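Local coordinates for McyG protein (Microcystis aeruginosa PCC 7806, PDB 4R0M) that probably activates a phenylalanine-like substrate as its acyl-adenylate and hands it to a peptidyl carrier protein domain during microcystin assembly, at residues Asn31-Ile37 / Ala241-Val247; Glu216-Met222 / Val268-Pro274; Thr455-Leu459 / Lys502-Val507. All coordinates share one frame; numbering follows the deposited sequence.

Interaction 1 (Asn31-Ile37 / Ala241-Val247)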
loop_
_atom_site.group_PDB
_atom_site.type_symbol
_atom_site.label_atom_id
_atom_site.label_comp_id
_atom_site.label_asym_id
_atom_site.label_seq_id
_atom_site.Cartn_x
_atom_site.Cartn_y
_atom_site.Cartn_z
ATOM N N ASN A 31 -20.084 11.855 -18.603
ATOM C CA ASN A 31 -20.440 10.463 -18.558
ATOM C C ASN A 31 -19.886 9.771 -17.297
ATOM O O ASN A 31 -20.543 8.999 -16.645
ATOM C CB ASN A 31 -19.950 9.693 -19.827
ATOM C CG ASN A 31 -20.703 10.020 -21.131
ATOM O OD1 ASN A 31 -21.804 10.465 -21.105
ATOM N ND2 ASN A 31 -20.156 9.662 -22.228
ATOM N N HIS A 32 -18.643 10.070 -16.982
ATOM C CA HIS A 32 -17.845 9.321 -16.016
ATOM C C HIS A 32 -17.481 10.105 -14.788
ATOM O O HIS A 32 -17.640 11.328 -14.740
ATOM C CB HIS A 32 -16.589 8.779 -16.693
ATOM C CG HIS A 32 -16.870 7.973 -17.938
ATOM N ND1 HIS A 32 -17.298 6.699 -17.893
ATOM C CD2 HIS A 32 -16.773 8.308 -19.288
ATOM C CE1 HIS A 32 -17.466 6.238 -19.148
ATOM N NE2 HIS A 32 -17.144 7.225 -20.000
ATOM N N GLY A 33 -16.989 9.390 -13.780
ATOM C CA GLY A 33 -16.588 9.992 -12.514
ATOM C C GLY A 33 -16.334 8.959 -11.433
ATOM O O GLY A 33 -15.963 7.816 -11.717
ATOM N N ILE A 34 -16.548 9.369 -10.186
ATOM C CA ILE A 34 -16.273 8.519 -9.039
ATOM C C ILE A 34 -17.555 7.935 -8.454
ATOM O O ILE A 34 -18.505 8.662 -8.153
ATOM C CB ILE A 34 -15.482 9.274 -7.947
ATOM C CG1 ILE A 34 -14.252 9.950 -8.559
ATOM C CG2 ILE A 34 -15.074 8.323 -6.826
ATOM C CD1 ILE A 34 -13.619 11.002 -7.681
ATOM N N THR A 35 -17.566 6.612 -8.316
ATOM C CA THR A 35 -18.613 5.900 -7.600
ATOM C C THR A 35 -18.085 5.516 -6.219
ATOM O O THR A 35 -17.126 4.748 -6.105
ATOM C CB THR A 35 -19.060 4.635 -8.362
ATOM O OG1 THR A 35 -19.482 4.995 -9.682
ATOM C CG2 THR A 35 -20.209 3.936 -7.637
ATOM N N TYR A 36 -18.702 6.072 -5.180
ATOM C CA TYR A 36 -18.351 5.743 -3.803
ATOM C C TYR A 36 -19.281 4.666 -3.268
ATOM O O TYR A 36 -20.503 4.848 -3.242
ATOM C CB TYR A 36 -18.460 6.971 -2.898
ATOM C CG TYR A 36 -17.633 8.164 -3.314
ATOM C CD1 TYR A 36 -16.283 8.255 -2.977
ATOM C CD2 TYR A 36 -18.211 9.223 -4.017
ATOM C CE1 TYR A 36 -15.527 9.360 -3.342
ATOM C CE2 TYR A 36 -17.464 10.330 -4.389
ATOM C CZ TYR A 36 -16.123 10.395 -4.049
ATOM O OH TYR A 36 -15.383 11.496 -4.417
ATOM N N ILE A 37 -18.703 3.543 -2.850
ATOM C CA ILE A 37 -19.459 2.525 -2.125
ATOM C C ILE A 37 -19.397 2.870 -0.639
ATOM O O ILE A 37 -18.318 3.074 -0.088
ATOM C CB ILE A 37 -18.910 1.098 -2.362
ATOM C CG1 ILE A 37 -18.714 0.812 -3.862
ATOM C CG2 ILE A 37 -19.803 0.049 -1.704
ATOM C CD1 ILE A 37 -19.972 0.841 -4.708
ATOM N N ALA A 241 -9.916 9.666 -17.764
ATOM C CA ALA A 241 -11.326 10.081 -17.725
ATOM C C ALA A 241 -12.276 8.875 -17.682
ATOM O O ALA A 241 -13.398 8.931 -18.196
ATOM C CB ALA A 241 -11.662 11.013 -18.887
ATOM N N CYS A 242 -11.818 7.791 -17.061
ATOM C CA CYS A 242 -12.611 6.569 -16.952
ATOM C C CYS A 242 -13.347 6.511 -15.616
ATOM O O CYS A 242 -13.083 7.316 -14.723
ATOM C CB CYS A 242 -11.722 5.335 -17.134
ATOM S SG CYS A 242 -10.663 4.928 -15.724
ATOM N N ASP A 243 -14.271 5.563 -15.488
ATOM C CA ASP A 243 -14.980 5.346 -14.231
ATOM C C ASP A 243 -14.057 4.770 -13.159
ATOM O O ASP A 243 -13.273 3.853 -13.428
ATOM C CB ASP A 243 -16.181 4.420 -14.440
ATOM C CG ASP A 243 -17.415 5.158 -14.927
ATOM O OD1 ASP A 243 -17.627 6.321 -14.523
ATOM O OD2 ASP A 243 -18.188 4.562 -15.707
ATOM N N GLN A 244 -14.143 5.330 -11.954
ATOM C CA GLN A 244 -13.399 4.809 -10.805
ATOM C C GLN A 244 -14.304 4.561 -9.599
ATOM O O GLN A 244 -15.204 5.351 -9.302
ATOM C CB GLN A 244 -12.201 5.702 -10.436
ATOM C CG GLN A 244 -12.537 7.099 -9.937
ATOM C CD GLN A 244 -11.299 7.873 -9.522
ATOM O OE1 GLN A 244 -10.807 7.734 -8.399
ATOM N NE2 GLN A 244 -10.796 8.709 -10.426
ATOM N N ILE A 245 -14.051 3.449 -8.917
ATOM C CA ILE A 245 -14.850 3.029 -7.772
ATOM C C ILE A 245 -13.962 2.918 -6.536
ATOM O O ILE A 245 -12.839 2.412 -6.613
ATOM C CB ILE A 245 -15.561 1.685 -8.045
ATOM C CG1 ILE A 245 -16.286 1.730 -9.396
ATOM C CG2 ILE A 245 -16.544 1.356 -6.927
ATOM C CD1 ILE A 245 -16.552 0.372 -10.006
ATOM N N HIS A 246 -14.470 3.405 -5.407
ATOM C CA HIS A 246 -13.755 3.329 -4.139
ATOM C C HIS A 246 -14.602 2.726 -3.054
ATOM O O HIS A 246 -15.689 3.222 -2.740
ATOM C CB HIS A 246 -13.219 4.696 -3.739
ATOM C CG HIS A 246 -12.122 5.195 -4.644
ATOM N ND1 HIS A 246 -10.836 4.826 -4.491
ATOM C CD2 HIS A 246 -12.160 6.038 -5.753
ATOM C CE1 HIS A 246 -10.087 5.410 -5.442
ATOM N NE2 HIS A 246 -10.899 6.151 -6.215
ATOM N N VAL A 247 -14.095 1.635 -2.485
ATOM C CA VAL A 247 -14.789 0.865 -1.455
ATOM C C VAL A 247 -13.969 0.940 -0.166
ATOM O O VAL A 247 -12.742 0.848 -0.221
ATOM C CB VAL A 247 -14.935 -0.618 -1.876
ATOM C CG1 VAL A 247 -15.975 -1.333 -1.022
ATOM C CG2 VAL A 247 -15.299 -0.734 -3.351
#

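Interaction 2 (Glu216-Met222 / Val268-Pro274). With FA5 (adenosine-5'-[phenylalaninyl-phosphate]), chain C.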
loop_
_atom_site.group_PDB
_atom_site.type_symbol
_atom_site.label_atom_id
_atom_site.label_comp_id
_atom_site.label_asym_id
_atom_site.label_seq_id
_atom_site.Cartn_x
_atom_site.Cartn_y
_atom_site.Cartn_z
ATOM N N GLU A 216 -12.133 2.017 -19.356
ATOM C CA GLU A 216 -11.752 1.210 -18.193
ATOM C C GLU A 216 -12.653 1.492 -16.999
ATOM O O GLU A 216 -13.218 2.580 -16.871
ATOM C CB GLU A 216 -10.290 1.448 -17.784
ATOM C CG GLU A 216 -9.240 1.215 -18.865
ATOM C CD GLU A 216 -9.167 -0.215 -19.368
ATOM O OE1 GLU A 216 -9.783 -1.113 -18.756
ATOM O OE2 GLU A 216 -8.482 -0.440 -20.391
ATOM N N VAL A 217 -12.792 0.493 -16.136
ATOM C CA VAL A 217 -13.471 0.660 -14.858
ATOM C C VAL A 217 -12.531 0.169 -13.758
ATOM O O VAL A 217 -12.248 -1.027 -13.655
ATOM C CB VAL A 217 -14.813 -0.104 -14.810
ATOM C CG1 VAL A 217 -15.491 0.095 -13.462
ATOM C CG2 VAL A 217 -15.737 0.344 -15.939
ATOM N N THR A 218 -12.026 1.107 -12.962
ATOM C CA THR A 218 -11.121 0.781 -11.861
ATOM C C THR A 218 -11.889 0.646 -10.553
ATOM O O THR A 218 -12.869 1.359 -10.327
ATOM C CB THR A 218 -10.004 1.833 -11.684
ATOM O OG1 THR A 218 -10.574 3.089 -11.296
ATOM C CG2 THR A 218 -9.204 2.014 -12.971
ATOM N N LEU A 219 -11.444 -0.280 -9.705
ATOM C CA LEU A 219 -11.999 -0.443 -8.364
ATOM C C LEU A 219 -10.886 -0.530 -7.323
ATOM O O LEU A 219 -10.005 -1.392 -7.404
ATOM C CB LEU A 219 -12.917 -1.672 -8.288
ATOM C CG LEU A 219 -13.614 -1.990 -6.956
ATOM C CD1 LEU A 219 -14.968 -2.641 -7.186
ATOM C CD2 LEU A 219 -12.754 -2.868 -6.055
ATOM N N ASN A 220 -10.941 0.374 -6.348
ATOM C CA ASN A 220 -10.017 0.377 -5.227
ATOM C C ASN A 220 -10.736 0.086 -3.915
ATOM O O ASN A 220 -11.828 0.604 -3.668
ATOM C CB ASN A 220 -9.300 1.722 -5.121
ATOM C CG ASN A 220 -8.441 1.827 -3.874
ATOM O OD1 ASN A 220 -7.446 1.120 -3.727
ATOM N ND2 ASN A 220 -8.828 2.710 -2.964
ATOM N N TRP A 221 -10.118 -0.742 -3.078
ATOM C CA TRP A 221 -10.631 -0.963 -1.730
ATOM C C TRP A 221 -9.573 -0.795 -0.668
ATOM O O TRP A 221 -9.775 -1.165 0.486
ATOM C CB TRP A 221 -11.359 -2.299 -1.621
ATOM C CG TRP A 221 -10.496 -3.515 -1.837
ATOM C CD1 TRP A 221 -10.022 -4.020 -3.045
ATOM C CD2 TRP A 221 -10.001 -4.447 -0.813
ATOM N NE1 TRP A 221 -9.277 -5.155 -2.842
ATOM C CE2 TRP A 221 -9.226 -5.467 -1.528
ATOM C CE3 TRP A 221 -10.105 -4.526 0.575
ATOM C CZ2 TRP A 221 -8.600 -6.513 -0.863
ATOM C CZ3 TRP A 221 -9.469 -5.586 1.233
ATOM C CH2 TRP A 221 -8.735 -6.552 0.532
HETATM N N MSE A 222 -8.452 -0.201 -1.014
HETATM C CA MSE A 222 -7.415 0.141 -0.078
HETATM C C MSE A 222 -7.650 1.499 0.456
HETATM O O MSE A 222 -8.299 2.251 -0.196
HETATM C CB MSE A 222 -6.070 0.152 -0.760
HETATM C CG MSE A 222 -5.552 -1.218 -1.173
HETATM SE SE MSE A 222 -5.287 -2.601 0.151
HETATM C CE MSE A 222 -6.806 -3.659 -0.270
ATOM N N VAL A 268 -15.838 -4.448 -13.652
ATOM C CA VAL A 268 -14.540 -3.857 -13.340
ATOM C C VAL A 268 -13.435 -4.506 -14.168
ATOM O O VAL A 268 -13.379 -5.731 -14.295
ATOM C CB VAL A 268 -14.247 -3.966 -11.827
ATOM C CG1 VAL A 268 -12.822 -3.541 -11.497
ATOM C CG2 VAL A 268 -15.251 -3.135 -11.039
ATOM N N SER A 269 -12.564 -3.676 -14.734
ATOM C CA SER A 269 -11.491 -4.143 -15.611
ATOM C C SER A 269 -10.104 -4.048 -14.972
ATOM O O SER A 269 -9.184 -4.759 -15.378
ATOM C CB SER A 269 -11.510 -3.366 -16.931
ATOM O OG SER A 269 -11.355 -1.973 -16.705
ATOM N N ILE A 270 -9.963 -3.150 -13.997
ATOM C CA ILE A 270 -8.689 -2.917 -13.310
ATOM C C ILE A 270 -8.918 -2.864 -11.800
ATOM O O ILE A 270 -9.755 -2.094 -11.320
ATOM C CB ILE A 270 -8.015 -1.595 -13.760
ATOM C CG1 ILE A 270 -7.798 -1.568 -15.279
ATOM C CG2 ILE A 270 -6.695 -1.382 -13.023
ATOM C CD1 ILE A 270 -7.454 -0.197 -15.826
ATOM N N SER A 271 -8.177 -3.684 -11.057
ATOM C CA SER A 271 -8.235 -3.667 -9.594
ATOM C C SER A 271 -6.902 -4.100 -8.984
ATOM O O SER A 271 -5.974 -4.471 -9.708
ATOM C CB SER A 271 -9.388 -4.536 -9.075
ATOM O OG SER A 271 -9.748 -4.144 -7.759
ATOM N N TRP A 272 -6.818 -4.049 -7.654
ATOM C CA TRP A 272 -5.563 -4.293 -6.941
ATOM C C TRP A 272 -5.752 -4.641 -5.486
ATOM O O TRP A 272 -6.663 -4.136 -4.821
ATOM C CB TRP A 272 -4.630 -3.084 -7.095
ATOM C CG TRP A 272 -3.583 -2.932 -6.016
ATOM C CD1 TRP A 272 -2.518 -3.789 -5.726
ATOM C CD2 TRP A 272 -3.456 -1.833 -5.052
ATOM N NE1 TRP A 272 -1.778 -3.310 -4.676
ATOM C CE2 TRP A 272 -2.284 -2.144 -4.225
ATOM C CE3 TRP A 272 -4.171 -0.668 -4.798
ATOM C CZ2 TRP A 272 -1.870 -1.311 -3.197
ATOM C CZ3 TRP A 272 -3.742 0.165 -3.759
ATOM C CH2 TRP A 272 -2.618 -0.150 -2.980
ATOM N N SER A 273 -4.887 -5.532 -5.000
ATOM C CA SER A 273 -4.710 -5.798 -3.571
ATOM C C SER A 273 -3.326 -6.411 -3.342
ATOM O O SER A 273 -2.710 -6.919 -4.286
ATOM C CB SER A 273 -5.794 -6.744 -3.049
ATOM O OG SER A 273 -5.467 -8.099 -3.308
ATOM N N PRO A 274 -2.821 -6.362 -2.092
ATOM C CA PRO A 274 -1.586 -7.084 -1.787
ATOM C C PRO A 274 -1.829 -8.586 -1.730
ATOM O O PRO A 274 -2.980 -9.031 -1.771
ATOM C CB PRO A 274 -1.193 -6.558 -0.397
ATOM C CG PRO A 274 -2.013 -5.331 -0.187
ATOM C CD PRO A 274 -3.287 -5.586 -0.931
HETATM C C FA5 C . 3.571 0.267 -1.411
HETATM O O FA5 C . 3.306 -0.662 -0.658
HETATM C CA FA5 C . 3.473 0.080 -2.904
HETATM N N FA5 C . 4.222 -1.123 -3.175
HETATM C CB FA5 C . 2.025 -0.119 -3.375
HETATM C CG FA5 C . 1.760 -0.466 -4.845
HETATM C CD1 FA5 C . 2.733 -0.945 -5.723
HETATM C CD2 FA5 C . 0.459 -0.308 -5.342
HETATM C CE1 FA5 C . 2.417 -1.246 -7.055
HETATM C CE2 FA5 C . 0.130 -0.612 -6.668
HETATM C CZ FA5 C . 1.117 -1.083 -7.532
HETATM P P FA5 C . 5.087 1.637 0.383
HETATM O OP1 FA5 C . 4.350 1.586 1.695
HETATM O OP2 FA5 C . 5.985 2.815 0.101
HETATM O OP3 FA5 C . 4.007 1.533 -0.825
HETATM O "O5'" FA5 C . 5.971 0.291 0.309
HETATM C "C5'" FA5 C . 6.863 0.014 -0.767
HETATM C "C4'" FA5 C . 7.575 -1.296 -0.466
HETATM O "O4'" FA5 C . 6.676 -2.411 -0.465
HETATM C "C3'" FA5 C . 8.623 -1.651 -1.501
HETATM O "O3'" FA5 C . 9.854 -0.966 -1.277
HETATM C "C2'" FA5 C . 8.759 -3.144 -1.307
HETATM O "O2'" FA5 C . 9.643 -3.430 -0.217
HETATM C "C1'" FA5 C . 7.362 -3.581 -0.920
HETATM N N9 FA5 C . 6.692 -4.149 -2.118
HETATM C C8 FA5 C . 5.778 -3.519 -2.879
HETATM N N7 FA5 C . 5.352 -4.303 -3.899
HETATM C C5 FA5 C . 6.011 -5.472 -3.807
HETATM C C6 FA5 C . 6.043 -6.749 -4.564
HETATM N N6 FA5 C . 5.265 -6.937 -5.655
HETATM N N1 FA5 C . 6.878 -7.724 -4.132
HETATM C C2 FA5 C . 7.665 -7.553 -3.049
HETATM N N3 FA5 C . 7.682 -6.426 -2.312
HETATM C C4 FA5 C . 6.896 -5.366 -2.634
#

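Interaction 3 (Thr455-Leu459 / Lys502-Val507)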
loop_
_atom_site.group_PDB
_atom_site.type_symbol
_atom_site.label_atom_id
_atom_site.label_comp_id
_atom_site.label_asym_id
_atom_site.label_seq_id
_atom_site.Cartn_x
_atom_site.Cartn_y
_atom_site.Cartn_z
ATOM N N THR A 455 3.329 -20.999 4.314
ATOM C CA THR A 455 3.290 -22.350 4.877
ATOM C C THR A 455 2.554 -22.373 6.218
ATOM O O THR A 455 1.720 -23.249 6.457
ATOM C CB THR A 455 4.707 -22.935 5.035
ATOM O OG1 THR A 455 5.424 -22.784 3.805
ATOM C CG2 THR A 455 4.651 -24.412 5.401
ATOM N N ILE A 456 2.862 -21.399 7.075
ATOM C CA ILE A 456 2.188 -21.239 8.364
ATOM C C ILE A 456 0.691 -20.994 8.169
ATOM O O ILE A 456 -0.135 -21.583 8.869
ATOM C CB ILE A 456 2.799 -20.078 9.185
ATOM C CG1 ILE A 456 4.261 -20.370 9.527
ATOM C CG2 ILE A 456 2.008 -19.836 10.467
ATOM C CD1 ILE A 456 5.106 -19.125 9.699
ATOM N N GLU A 457 0.352 -20.141 7.205
ATOM C CA GLU A 457 -1.036 -19.720 6.995
ATOM C C GLU A 457 -1.937 -20.790 6.369
ATOM O O GLU A 457 -3.156 -20.627 6.328
ATOM C CB GLU A 457 -1.092 -18.399 6.218
ATOM C CG GLU A 457 -0.643 -17.206 7.053
ATOM C CD GLU A 457 -0.758 -15.872 6.337
ATOM O OE1 GLU A 457 -0.826 -15.852 5.089
ATOM O OE2 GLU A 457 -0.769 -14.833 7.033
ATOM N N GLU A 458 -1.335 -21.885 5.905
ATOM C CA GLU A 458 -2.087 -23.057 5.446
ATOM C C GLU A 458 -2.783 -23.766 6.609
ATOM O O GLU A 458 -3.823 -24.401 6.426
ATOM C CB GLU A 458 -1.163 -24.056 4.746
ATOM C CG GLU A 458 -0.574 -23.585 3.425
ATOM C CD GLU A 458 0.550 -24.481 2.933
ATOM O OE1 GLU A 458 0.728 -25.589 3.486
ATOM O OE2 GLU A 458 1.263 -24.076 1.991
ATOM N N LEU A 459 -2.199 -23.652 7.801
ATOM C CA LEU A 459 -2.679 -24.372 8.979
ATOM C C LEU A 459 -3.991 -23.838 9.540
ATOM O O LEU A 459 -4.209 -22.626 9.607
ATOM C CB LEU A 459 -1.616 -24.368 10.082
ATOM C CG LEU A 459 -0.314 -25.128 9.833
ATOM C CD1 LEU A 459 0.759 -24.637 10.792
ATOM C CD2 LEU A 459 -0.520 -26.631 9.964
ATOM N N LYS A 502 1.509 -26.949 16.581
ATOM C CA LYS A 502 1.177 -27.291 15.202
ATOM C C LYS A 502 1.977 -26.472 14.188
ATOM O O LYS A 502 2.288 -26.962 13.100
ATOM C CB LYS A 502 -0.321 -27.107 14.971
ATOM C CG LYS A 502 -0.936 -28.106 14.004
ATOM C CD LYS A 502 -2.436 -28.247 14.233
ATOM C CE LYS A 502 -2.743 -29.015 15.511
ATOM N NZ LYS A 502 -4.185 -28.953 15.878
ATOM N N ILE A 503 2.313 -25.235 14.550
ATOM C CA ILE A 503 3.118 -24.357 13.697
ATOM C C ILE A 503 4.573 -24.829 13.631
ATOM O O ILE A 503 5.135 -24.962 12.541
ATOM C CB ILE A 503 3.027 -22.872 14.138
ATOM C CG1 ILE A 503 1.633 -22.314 13.839
ATOM C CG2 ILE A 503 4.076 -22.021 13.430
ATOM C CD1 ILE A 503 1.281 -21.052 14.597
ATOM N N ARG A 504 5.167 -25.094 14.794
ATOM C CA ARG A 504 6.564 -25.529 14.879
ATOM C C ARG A 504 6.845 -26.789 14.057
ATOM O O ARG A 504 7.815 -26.828 13.297
ATOM C CB ARG A 504 6.980 -25.748 16.336
ATOM C CG ARG A 504 8.485 -25.677 16.561
ATOM C CD ARG A 504 8.883 -26.062 17.981
ATOM N NE ARG A 504 8.064 -25.418 19.012
ATOM C CZ ARG A 504 8.257 -24.187 19.480
ATOM N NH1 ARG A 504 9.241 -23.432 19.014
ATOM N NH2 ARG A 504 7.454 -23.708 20.420
ATOM N N SER A 505 5.995 -27.805 14.208
ATOM C CA SER A 505 6.178 -29.072 13.496
ATOM C C SER A 505 5.999 -28.922 11.984
ATOM O O SER A 505 6.824 -29.412 11.209
ATOM C CB SER A 505 5.249 -30.157 14.049
ATOM O OG SER A 505 3.892 -29.768 13.950
ATOM N N HIS A 506 4.939 -28.226 11.573
ATOM C CA HIS A 506 4.660 -27.990 10.153
ATOM C C HIS A 506 5.777 -27.261 9.453
ATOM O O HIS A 506 6.090 -27.564 8.301
ATOM C CB HIS A 506 3.341 -27.248 9.979
ATOM C CG HIS A 506 2.756 -27.361 8.592
ATOM N ND1 HIS A 506 2.811 -26.357 7.696
ATOM C CD2 HIS A 506 2.089 -28.413 7.963
ATOM C CE1 HIS A 506 2.210 -26.741 6.554
ATOM N NE2 HIS A 506 1.771 -28.001 6.719
ATOM N N VAL A 507 6.398 -26.307 10.149
ATOM C CA VAL A 507 7.550 -25.570 9.613
ATOM C C VAL A 507 8.796 -26.457 9.484
ATOM O O VAL A 507 9.526 -26.359 8.492
ATOM C CB VAL A 507 7.853 -24.289 10.436
ATOM C CG1 VAL A 507 9.190 -23.673 10.040
ATOM C CG2 VAL A 507 6.741 -23.267 10.253
#

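Interaction 1 (Asn31-Ile37 / Ala241-Val247)
The imidazole of His32 meets the carboxylate of Asp243 at its ring edge, while one ring face is occupied near the rim by CB of its own neighbour Asn31. ND1 donates to Asp243 OD2 at 3.2 Å, with the acceptor in the ring plane. The carboxylate is turned 67° against that plane, so OD2 is approached from above its own plane. The other oxygen, OD1, accepts from Gly33 N at 3.2 Å, nearly along the C-O direction. On the opposite side of the sheet, His246 presents its edge to Ile34 CG2 at 3.9 Å. Its NE2 donates to OE1 of Gln244 at 2.7 Å, in both the ring and the carbonyl planes. Ile34 CG2 lies over one face of Tyr36, whose hydroxyl bonds to Gln46.

Gln244 packs its CG on Ile34 CG1 at 3.6 Å, the two side chains running alongside each other. With CG placed between backbone N and carbonyl carbon (chi1 65°), the otherwise extended chain brings its amide beside His246. On the Thr35 and Ile245 face, Ile37 CG1 touches both Ile245 CG2 and Val247 CG2, each at 3.8 Å. Strands 33-37 and 243-246 pair in parallel in the adenylation domain's large mixed sheet, axes 22° apart, from Gln244 N to Gly33 O at one end to Ile37 N to His246 O at the other; strand 43-47 flanks the first.

Two donors thus hold the Asp243 carboxylate, one at each oxygen, which would probably stabilise its negative charge. His246, donating at NE2, accepts at ND1 from Asn220 ND2, consistent with a neutral ring held in rotation.

Interaction 2 (Glu216-Met222 / Val268-Pro274)
Met222, a selenomethionine here, and the phenyl ring of the bound phenylalanyl-adenylate lie on opposite faces of the Trp272 indole. FA5 CD2 comes within 3.3 Å of Trp272 CZ2, offset toward the rim. From the other side, Met222 CG makes a CH-pi contact, 3.8 Å from the centroid of the six-membered ring and 26° off its normal. The selenium stands farther above the same face, a distant Met-aromatic contact, and touches Pro274 CD at 3.8 Å. Bends at chi2 and chi3 fold this side chain, which brings its methyl over the centre of the Trp221 ring.

The next shell fixes these groups. Asn220 OD1 accepts from Met222 N in an Asx turn, the donor standing above the carbonyl plane, while Asn220 ND2 returns a bond to Met222 O. That amide runs beside the Trp272 ring, the planes only 16° apart. The indole NE1 donates to Ala304 O.

Farther back, strands 217-220 and 270-273 pair in parallel. Val217 O accepts from both Ser269 N and Ile270 N, and Leu219 N bonds to Ile270 O. Ser271 OG reaches Leu219 O at 2.8 Å, tilted out of the carbonyl plane. At the far end Ser269 OG donates to Glu216 OE1 at 2.7 Å and accepts from Val217 N at 2.9 Å; Lys299 forms a salt bridge with OE2.

The ligand's phenyl ring therefore meets an indole that is backed by Met222 and whose NE1 is already bonded to Ala304 O, consistent with an apolar, largely dispersive contact between the two rings.

Interaction 3 (Thr455-Leu459 / Lys502-Val507)
Two helices of the smaller C-terminal subdomain of the ANL adenylation fold, 449-457 and 498-511, pack against each other here beside strand 479-486. The segment 455-459 brings the last part of the first helix and the residues just after it; 502-507 lies within the second. The closest CA atoms belong to Ile456 and Ile503, 6.2 Å apart, and the surface buried between the segments is 379 Å². The evidence points to side-chain packing, since none of the polar pairs across the contact qualifies as a hydrogen bond.

The inner layer is aliphatic. Ile456 CG1 meets Val507 CG2 at 3.9 Å, the two side chains crossing at a slant, and Ile456 CG2 faces Ile503 CG1 somewhat more loosely. All three residues also rest on Ile484, so the contact continues onto strand 479-486.

Toward solvent, Leu459 and His506 together account for nearly half of the buried area. The imidazole points across to the first helix because its CG is anti to the backbone N (chi1 -161°). There ND1 lies 3.5 Å from Thr455 CG2, and the hydroxyl of that threonine bends back to Glu451 O in its own helix. Glu458 sends OE1 to the ring edge, in the ring plane, 3.6 Å from CE1, with its carboxylate turned 80° against the ring. OE1 stays 4.2 Å from NE2, a separation at which the acid could still mildly favour a protonated histidine.

The leucine and the histidine slide past each other in opposite directions, and the two methyls of Leu459 divide the work. CD1 packs against the second helix, touching Lys502 O and the CA and CG1 of Ile503, while CD2 sits over the His506 face, 3.8 Å from its centroid and 21° off the ring normal.

In the fold
Interactions 1 and 2 are adjoining parts of one sheet: strands 243-246 and 217-220 are neighbours, and the two centres lie 11 Å apart. Probable backbone bonds join them, from Ile245 N to Thr218 O and from Val247 N to Asn220 O, both 2.8 Å. Only interaction 2 reaches the adenylate directly, through Trp272; the His246 side chain of interaction 1 remains about 12 Å from the ligand. Interaction 3 lies elsewhere, its centre 32 Å from that of interaction 2 and 41 Å from that of interaction 1. The ligand is also hydrogen-bonded by Lys533, later in the chain than 502-507, so the C-terminal subdomain contributes to the site too.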